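PDB 2XU0: erythrocyte membrane protein 1 from Plasmodium falciparum, which probably binds host cell-surface receptors as a parasite adhesin, this chain being its N-terminal segment and first Duffy-binding-like domain. Local coordinates for residues A[109-121]-A[207-219]. The protein carries 10 engineered substitutions. Residues are numbered along the deposited sequence; the frame is centred on the assembly and turned at random.
With MG (magnesium ion), chain C.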
ATOM      1  N   ALA A 109       3.698  12.684   3.674  1.00 33.57           N
ATOM      2  CA  ALA A 109       2.328  12.211   3.850  1.00 32.62           C
ATOM      3  C   ALA A 109       2.423  11.129   4.962  1.00 39.53           C
ATOM      4  O   ALA A 109       3.315  10.279   4.959  1.00 39.24           O
ATOM      5  CB  ALA A 109       1.802  11.605   2.563  1.00 33.13           C
ATOM      6  N   GLU A 110       1.588  11.258   5.971  1.00 37.40           N
ATOM      7  CA  GLU A 110       1.662  10.406   7.149  1.00 36.84           C
ATOM      8  C   GLU A 110       0.762   9.194   7.068  1.00 37.74           C
ATOM      9  O   GLU A 110      -0.367   9.308   6.618  1.00 36.30           O
ATOM     10  CB  GLU A 110       1.327  11.218   8.438  1.00 38.08           C
ATOM     11  CG  GLU A 110       1.456  12.740   8.363  0.50 49.43           C
ATOM     12  CD  GLU A 110       0.261  13.494   7.799  0.50 66.19           C
ATOM     13  OE1 GLU A 110      -0.538  14.030   8.601  0.50 70.45           O
ATOM     14  OE2 GLU A 110       0.153  13.593   6.554  0.50 43.60           O
ATOM     15  N   ALA A 111       1.217   8.062   7.605  1.00 36.38           N
ATOM     16  CA  ALA A 111       0.327   6.902   7.751  1.00 37.72           C
ATOM     17  C   ALA A 111      -0.454   7.124   9.071  1.00 40.67           C
ATOM     18  O   ALA A 111       0.040   7.832   9.961  1.00 39.25           O
ATOM     19  CB  ALA A 111       1.145   5.621   7.861  1.00 38.89           C
ATOM     20  N   TYR A 112      -1.648   6.541   9.190  1.00 37.00           N
ATOM     21  CA  TYR A 112      -2.440   6.601  10.424  1.00 36.51           C
ATOM     22  C   TYR A 112      -2.376   5.216  11.106  1.00 38.34           C
ATOM     23  O   TYR A 112      -2.899   4.254  10.548  1.00 36.55           O
ATOM     24  CB  TYR A 112      -3.892   7.015  10.137  1.00 37.85           C
ATOM     25  CG  TYR A 112      -4.734   7.088  11.392  1.00 39.69           C
ATOM     26  CD1 TYR A 112      -4.897   8.290  12.078  1.00 41.16           C
ATOM     27  CD2 TYR A 112      -5.303   5.939  11.939  1.00 40.19           C
ATOM     28  CE1 TYR A 112      -5.640   8.351  13.261  1.00 41.79           C
ATOM     29  CE2 TYR A 112      -6.018   5.983  13.131  1.00 41.50           C
ATOM     30  CZ  TYR A 112      -6.205   7.194  13.778  1.00 50.47           C
ATOM     31  OH  TYR A 112      -6.969   7.211  14.919  1.00 50.08           O
ATOM     32  N   CYS A 113      -1.758   5.135  12.309  1.00 34.53           N
ATOM     33  CA  CYS A 113      -1.559   3.907  13.106  1.00 34.55           C
ATOM     34  C   CYS A 113      -2.257   3.972  14.486  1.00 38.85           C
ATOM     35  O   CYS A 113      -2.073   3.067  15.290  1.00 39.81           O
ATOM     36  CB  CYS A 113      -0.067   3.599  13.272  1.00 35.42           C
ATOM     37  SG  CYS A 113       0.888   3.666  11.740  0.75 39.96           S
ATOM     38  N   ASN A 114      -3.042   5.007  14.763  1.00 36.44           N
ATOM     39  CA  ASN A 114      -3.747   5.143  16.051  1.00 36.55           C
ATOM     40  C   ASN A 114      -5.078   4.366  16.090  1.00 41.86           C
ATOM     41  O   ASN A 114      -5.416   3.678  15.130  1.00 39.14           O
ATOM     42  CB  ASN A 114      -3.907   6.623  16.461  1.00 39.77           C
ATOM     43  CG  ASN A 114      -2.601   7.381  16.639  1.00 74.47           C
ATOM     44  OD1 ASN A 114      -1.559   6.831  17.035  1.00 69.32           O
ATOM     45  ND2 ASN A 114      -2.628   8.676  16.349  1.00 69.91           N
ATOM     46  N   SER A 115      -5.831   4.474  17.201  1.00 40.95           N
ATOM     47  CA  SER A 115      -7.043   3.692  17.409  1.00 40.87           C
ATOM     48  C   SER A 115      -8.407   4.193  16.979  1.00 44.09           C
ATOM     49  O   SER A 115      -9.238   3.355  16.636  1.00 43.22           O
ATOM     50  CB  SER A 115      -7.102   3.172  18.837  1.00 44.03           C
ATOM     51  OG  SER A 115      -6.984   4.228  19.767  1.00 50.16           O
ATOM     52  N   ASP A 116      -8.696   5.501  17.077  1.00 41.53           N
ATOM     53  CA  ASP A 116     -10.054   5.985  16.775  1.00 41.54           C
ATOM     54  C   ASP A 116     -10.520   5.732  15.321  1.00 43.05           C
ATOM     55  O   ASP A 116     -11.677   5.344  15.100  1.00 40.72           O
ATOM     56  CB  ASP A 116     -10.252   7.458  17.193  1.00 43.84           C
ATOM     57  CG  ASP A 116      -9.830   7.823  18.615  1.00 53.04           C
ATOM     58  OD1 ASP A 116      -9.894   6.943  19.508  1.00 49.92           O
ATOM     59  OD2 ASP A 116      -9.408   8.982  18.828  1.00 63.98           O
ATOM     60  N   LYS A 117      -9.599   5.889  14.353  1.00 38.11           N
ATOM     61  CA  LYS A 117      -9.919   5.718  12.930  1.00 37.57           C
ATOM     62  C   LYS A 117      -9.649   4.295  12.361  1.00 38.92           C
ATOM     63  O   LYS A 117      -9.802   4.078  11.153  1.00 38.60           O
ATOM     64  CB  LYS A 117      -9.243   6.814  12.083  1.00 39.92           C
ATOM     65  CG  LYS A 117      -9.583   8.241  12.497  1.00 44.48           C
ATOM     66  CD  LYS A 117      -9.280   9.214  11.366  1.00 55.87           C
ATOM     67  CE  LYS A 117      -9.838  10.597  11.627  1.00 64.19           C
ATOM     68  NZ  LYS A 117      -8.901  11.423  12.430  1.00 81.14           N
ATOM     69  N   ILE A 118      -9.248   3.339  13.210  1.00 32.07           N
ATOM     70  CA  ILE A 118      -8.997   1.979  12.725  1.00 31.23           C
ATOM     71  C   ILE A 118      -9.688   0.974  13.590  1.00 35.65           C
ATOM     72  O   ILE A 118      -9.363   0.874  14.772  1.00 35.09           O
ATOM     73  CB  ILE A 118      -7.480   1.629  12.474  1.00 33.41           C
ATOM     74  CG1 ILE A 118      -6.949   2.379  11.224  1.00 33.84           C
ATOM     75  CG2 ILE A 118      -7.277   0.071  12.270  1.00 31.71           C
ATOM     76  CD1 ILE A 118      -5.539   2.334  10.992  1.00 37.55           C
ATOM     77  N   ARG A 119     -10.585   0.176  12.978  1.00 33.15           N
ATOM     78  CA  ARG A 119     -11.320  -0.916  13.633  1.00 33.77           C
ATOM     79  C   ARG A 119     -10.325  -1.994  13.996  1.00 37.87           C
ATOM     80  O   ARG A 119      -9.533  -2.415  13.155  1.00 37.01           O
ATOM     81  CB  ARG A 119     -12.418  -1.504  12.707  1.00 35.37           C
ATOM     82  CG  ARG A 119     -13.205  -0.471  11.894  1.00 52.60           C
ATOM     83  CD  ARG A 119     -14.071  -1.106  10.801  1.00 62.72           C
ATOM     84  NE  ARG A 119     -15.073  -0.162  10.302  1.00 66.14           N
ATOM     85  CZ  ARG A 119     -14.889   0.633   9.257  1.00 77.59           C
ATOM     86  NH1 ARG A 119     -13.760   0.583   8.571  1.00 80.19           N
ATOM     87  NH2 ARG A 119     -15.839   1.478   8.883  1.00 53.57           N
ATOM     88  N   GLY A 120     -10.324  -2.408  15.254  1.00 36.86           N
ATOM     89  CA  GLY A 120      -9.358  -3.397  15.702  1.00 36.68           C
ATOM     90  C   GLY A 120      -8.159  -2.746  16.369  1.00 41.63           C
ATOM     91  O   GLY A 120      -7.476  -3.398  17.162  1.00 42.81           O
ATOM     92  N   ASN A 121      -7.857  -1.463  16.052  1.00 36.38           N
ATOM     93  CA  ASN A 121      -6.778  -0.794  16.784  1.00 36.64           C
ATOM     94  C   ASN A 121      -7.419  -0.246  18.070  1.00 41.29           C
ATOM     95  O   ASN A 121      -8.527   0.296  18.023  1.00 38.55           O
ATOM     96  CB  ASN A 121      -6.127   0.345  15.986  1.00 34.44           C
ATOM     97  CG  ASN A 121      -5.151  -0.074  14.911  1.00 35.17           C
ATOM     98  OD1 ASN A 121      -4.995  -1.264  14.570  1.00 29.89           O
ATOM     99  ND2 ASN A 121      -4.570   0.923  14.260  1.00 25.30           N
ATOM    100  N   ASP A 207     -13.129  -3.377   5.151  1.00 27.54           N
ATOM    101  CA  ASP A 207     -12.185  -2.292   5.331  1.00 26.27           C
ATOM    102  C   ASP A 207     -12.093  -1.847   6.794  1.00 30.40           C
ATOM    103  O   ASP A 207     -13.124  -1.753   7.465  1.00 29.67           O
ATOM    104  CB  ASP A 207     -12.529  -1.136   4.375  1.00 26.79           C
ATOM    105  CG  ASP A 207     -11.697   0.079   4.615  1.00 26.35           C
ATOM    106  OD1 ASP A 207     -10.533   0.112   4.125  1.00 29.35           O
ATOM    107  OD2 ASP A 207     -12.117   0.920   5.427  1.00 29.94           O
ATOM    108  N   MET A 208     -10.872  -1.613   7.285  1.00 30.66           N
ATOM    109  CA  MET A 208     -10.585  -1.265   8.698  1.00 34.53           C
ATOM    110  C   MET A 208     -10.581   0.248   8.972  1.00 37.65           C
ATOM    111  O   MET A 208     -10.516   0.654  10.129  1.00 35.80           O
ATOM    112  CB  MET A 208      -9.189  -1.783   9.090  1.00 38.99           C
ATOM    113  CG  MET A 208      -9.074  -3.272   9.281  1.00 46.59           C
ATOM    114  SD  MET A 208      -7.348  -3.635   9.739  1.00 54.52           S
ATOM    115  CE  MET A 208      -6.635  -3.882   8.197  1.00 50.18           C
ATOM    116  N   PHE A 209     -10.581   1.086   7.927  1.00 36.40           N
ATOM    117  CA  PHE A 209     -10.488   2.529   8.156  1.00 35.28           C
ATOM    118  C   PHE A 209     -11.817   3.183   8.483  1.00 42.82           C
ATOM    119  O   PHE A 209     -12.820   2.945   7.815  1.00 43.87           O
ATOM    120  CB  PHE A 209      -9.706   3.240   7.045  1.00 35.72           C
ATOM    121  CG  PHE A 209      -9.331   4.686   7.314  1.00 36.66           C
ATOM    122  CD1 PHE A 209      -8.384   5.009   8.283  1.00 38.24           C
ATOM    123  CD2 PHE A 209      -9.841   5.714   6.522  1.00 36.87           C
ATOM    124  CE1 PHE A 209      -8.008   6.345   8.502  1.00 38.41           C
ATOM    125  CE2 PHE A 209      -9.488   7.043   6.762  1.00 38.78           C
ATOM    126  CZ  PHE A 209      -8.581   7.350   7.754  1.00 36.77           C
ATOM    127  N   LEU A 210     -11.837   3.965   9.558  1.00 40.17           N
ATOM    128  CA  LEU A 210     -13.032   4.658   9.986  1.00 40.40           C
ATOM    129  C   LEU A 210     -12.770   6.157   9.781  1.00 44.52           C
ATOM    130  O   LEU A 210     -12.125   6.773  10.627  1.00 44.43           O
ATOM    131  CB  LEU A 210     -13.315   4.317  11.447  1.00 40.89           C
ATOM    132  CG  LEU A 210     -14.588   4.901  12.019  1.00 46.94           C
ATOM    133  CD1 LEU A 210     -15.794   4.428  11.232  1.00 46.44           C
ATOM    134  CD2 LEU A 210     -14.712   4.559  13.492  1.00 51.96           C
ATOM    135  N   PRO A 211     -13.179   6.737   8.619  1.00 43.15           N
ATOM    136  CA  PRO A 211     -12.860   8.164   8.339  1.00 43.06           C
ATOM    137  C   PRO A 211     -13.272   9.136   9.441  1.00 46.61           C
ATOM    138  O   PRO A 211     -12.524  10.054   9.761  1.00 46.70           O
ATOM    139  CB  PRO A 211     -13.582   8.447   7.020  1.00 44.35           C
ATOM    140  CG  PRO A 211     -13.814   7.128   6.410  1.00 48.68           C
ATOM    141  CD  PRO A 211     -13.950   6.131   7.510  1.00 44.52           C
ATOM    142  N   ASN A 212     -14.445   8.900  10.042  1.00 43.11           N
ATOM    143  CA  ASN A 212     -15.016   9.686  11.155  1.00 41.89           C
ATOM    144  C   ASN A 212     -16.139   8.875  11.820  1.00 44.13           C
ATOM    145  O   ASN A 212     -16.595   7.875  11.252  1.00 40.84           O
ATOM    146  CB  ASN A 212     -15.539  11.050  10.648  1.00 37.58           C
ATOM    147  CG  ASN A 212     -16.464  10.948   9.473  1.00 51.36           C
ATOM    148  OD1 ASN A 212     -17.435  10.192   9.483  1.00 41.85           O
ATOM    149  ND2 ASN A 212     -16.157  11.680   8.412  1.00 47.64           N
ATOM    150  N   LYS A 213     -16.620   9.339  12.986  1.00 41.99           N
ATOM    151  CA  LYS A 213     -17.684   8.696  13.777  1.00 41.68           C
ATOM    152  C   LYS A 213     -18.979   8.382  13.009  1.00 44.76           C
ATOM    153  O   LYS A 213     -19.762   7.552  13.463  1.00 46.04           O
ATOM    154  CB  LYS A 213     -18.004   9.535  15.047  1.00 44.28           C
ATOM    155  CG  LYS A 213     -18.594  10.929  14.744  1.00 51.28           C
ATOM    156  CD  LYS A 213     -19.159  11.614  15.989  1.00 56.75           C
ATOM    157  CE  LYS A 213     -20.073  12.762  15.637  1.00 49.61           C
ATOM    158  NZ  LYS A 213     -21.353  12.281  15.054  1.00 49.88           N
ATOM    159  N   ASP A 214     -19.240   9.065  11.892  1.00 38.82           N
ATOM    160  CA  ASP A 214     -20.489   8.866  11.151  1.00 38.42           C
ATOM    161  C   ASP A 214     -20.605   7.592  10.299  1.00 41.06           C
ATOM    162  O   ASP A 214     -21.721   7.104  10.095  1.00 39.29           O
ATOM    163  CB  ASP A 214     -20.866  10.139  10.380  1.00 41.36           C
ATOM    164  CG  ASP A 214     -21.070  11.354  11.285  0.80 49.31           C
ATOM    165  OD1 ASP A 214     -21.642  11.187  12.391  0.60 49.33           O
ATOM    166  OD2 ASP A 214     -20.616  12.461  10.907  0.60 50.64           O
ATOM    167  N   ASP A 215     -19.461   7.046   9.806  1.00 37.34           N
ATOM    168  CA  ASP A 215     -19.410   5.813   8.995  1.00 37.12           C
ATOM    169  C   ASP A 215     -20.437   5.806   7.854  1.00 38.91           C
ATOM    170  O   ASP A 215     -21.053   4.766   7.579  1.00 36.97           O
ATOM    171  CB  ASP A 215     -19.599   4.576   9.901  1.00 39.57           C
ATOM    172  CG  ASP A 215     -18.781   3.345   9.550  1.00 47.52           C
ATOM    173  OD1 ASP A 215     -17.869   3.460   8.704  1.00 48.35           O
ATOM    174  OD2 ASP A 215     -18.983   2.293  10.201  1.00 50.35           O
ATOM    175  N   LYS A 216     -20.614   6.979   7.194  1.00 36.03           N
ATOM    176  CA  LYS A 216     -21.611   7.171   6.126  1.00 35.99           C
ATOM    177  C   LYS A 216     -21.515   6.212   4.966  1.00 35.86           C
ATOM    178  O   LYS A 216     -22.548   5.706   4.521  1.00 36.40           O
ATOM    179  CB  LYS A 216     -21.662   8.643   5.662  1.00 39.38           C
ATOM    180  CG  LYS A 216     -22.498   9.473   6.646  1.00 55.10           C
ATOM    181  CD  LYS A 216     -22.513  10.957   6.348  1.00 66.46           C
ATOM    182  CE  LYS A 216     -23.296  11.721   7.400  1.00 75.08           C
ATOM    183  NZ  LYS A 216     -23.384  13.170   7.080  1.00 81.11           N
ATOM    184  N   VAL A 217     -20.278   5.941   4.475  1.00 30.53           N
ATOM    185  CA  VAL A 217     -20.087   5.007   3.346  1.00 28.49           C
ATOM    186  C   VAL A 217     -20.656   3.662   3.713  1.00 33.02           C
ATOM    187  O   VAL A 217     -21.472   3.144   2.968  1.00 36.03           O
ATOM    188  CB  VAL A 217     -18.599   4.893   2.868  1.00 30.14           C
ATOM    189  CG1 VAL A 217     -18.446   3.771   1.838  1.00 29.11           C
ATOM    190  CG2 VAL A 217     -18.096   6.204   2.290  1.00 28.95           C
ATOM    191  N   GLN A 218     -20.291   3.123   4.897  1.00 31.01           N
ATOM    192  CA  GLN A 218     -20.762   1.808   5.358  1.00 30.93           C
ATOM    193  C   GLN A 218     -22.247   1.738   5.617  1.00 38.70           C
ATOM    194  O   GLN A 218     -22.895   0.746   5.251  1.00 38.91           O
ATOM    195  CB  GLN A 218     -19.966   1.315   6.572  1.00 31.86           C
ATOM    196  CG  GLN A 218     -18.542   0.909   6.215  1.00 34.43           C
ATOM    197  CD  GLN A 218     -18.475  -0.094   5.072  1.00 37.83           C
ATOM    198  OE1 GLN A 218     -19.192  -1.098   5.026  1.00 39.94           O
ATOM    199  NE2 GLN A 218     -17.577   0.127   4.149  1.00 32.45           N
ATOM    200  N   LYS A 219     -22.792   2.792   6.240  1.00 37.23           N
ATOM    201  CA  LYS A 219     -24.224   2.860   6.536  1.00 38.19           C
ATOM    202  C   LYS A 219     -25.050   2.903   5.258  1.00 43.84           C
ATOM    203  O   LYS A 219     -26.054   2.198   5.178  1.00 43.74           O
ATOM    204  CB  LYS A 219     -24.529   4.018   7.495  1.00 41.57           C
ATOM    205  CG  LYS A 219     -23.886   3.738   8.843  1.00 54.63           C
ATOM    206  CD  LYS A 219     -24.188   4.734   9.935  1.00 68.49           C
ATOM    207  CE  LYS A 219     -23.269   4.477  11.113  1.00 76.95           C
ATOM    208  NZ  LYS A 219     -23.625   3.238  11.866  1.00 83.71           N
TER
HETATM  209 MG    MG C1488     -10.314   1.380  16.934  1.00 48.90          MG
HETATM  210  O   HOH W   1     -13.244   7.820  13.490  1.00 59.64           O
HETATM  211  O   HOH W   2     -12.143   2.482  15.726  1.00 49.63           O
HETATM  212  O   HOH W   3     -14.693   0.949   5.949  1.00 30.29           O
HETATM  213  O   HOH W   4     -11.700  -0.576  17.039  1.00 37.33           O
HETATM  214  O   HOH W   5     -11.107   2.276  19.069  1.00 45.37           O
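A single beta bridge between Ile-118 and Phe-209 joins the magnesium-binding loop of this Duffy-binding-like domain to the loop that leads into helix 216-231. Leu-210 N donates to Lys-117 O (2.6 Å) and Arg-119 N to Met-208 O (2.9 Å). On the far side of the bridged residue, Ile-118 O joins Ser-115 O, Asn-121 O and three waters around the magnesium ion, two successive beta turns curling the chain about the metal. Arg-119 makes the largest side-chain contribution. Extended from CG to NE, it runs along the opposing backbone and brings NH1 2.7 Å from Phe-209 O, a weak, bent bond (126°). NH2 forms a salt bridge with Asp-215 OD1 (2.8 Å), the carboxylate lying at the guanidinium edge with the planes 30° apart; a longer one links NH1 to Asp-207 OD2 (3.6 Å). Leu-210 CA lies over one guanidinium face, while its CD2 reaches Asp-116 O. The Phe-209 ring, its CG turned anti to the backbone N (chi1 -169°), leads back toward 109-121, where Ile-118 CG1 meets its edge at CD1 (4.2 Å) and Lys-117 CB approaches CE1. Tyr-112 OH accepts from Lys-117 N (3.0 Å), tying the turn to the preceding chain. Asp-207 OD1 also makes a salt bridge with Arg-135 and accepts a hydrogen bond from Gln-311, Phe-209 packs on helix 133-136, and Met-208 rests against Phe-312 and Trp-315 of helix 311-338.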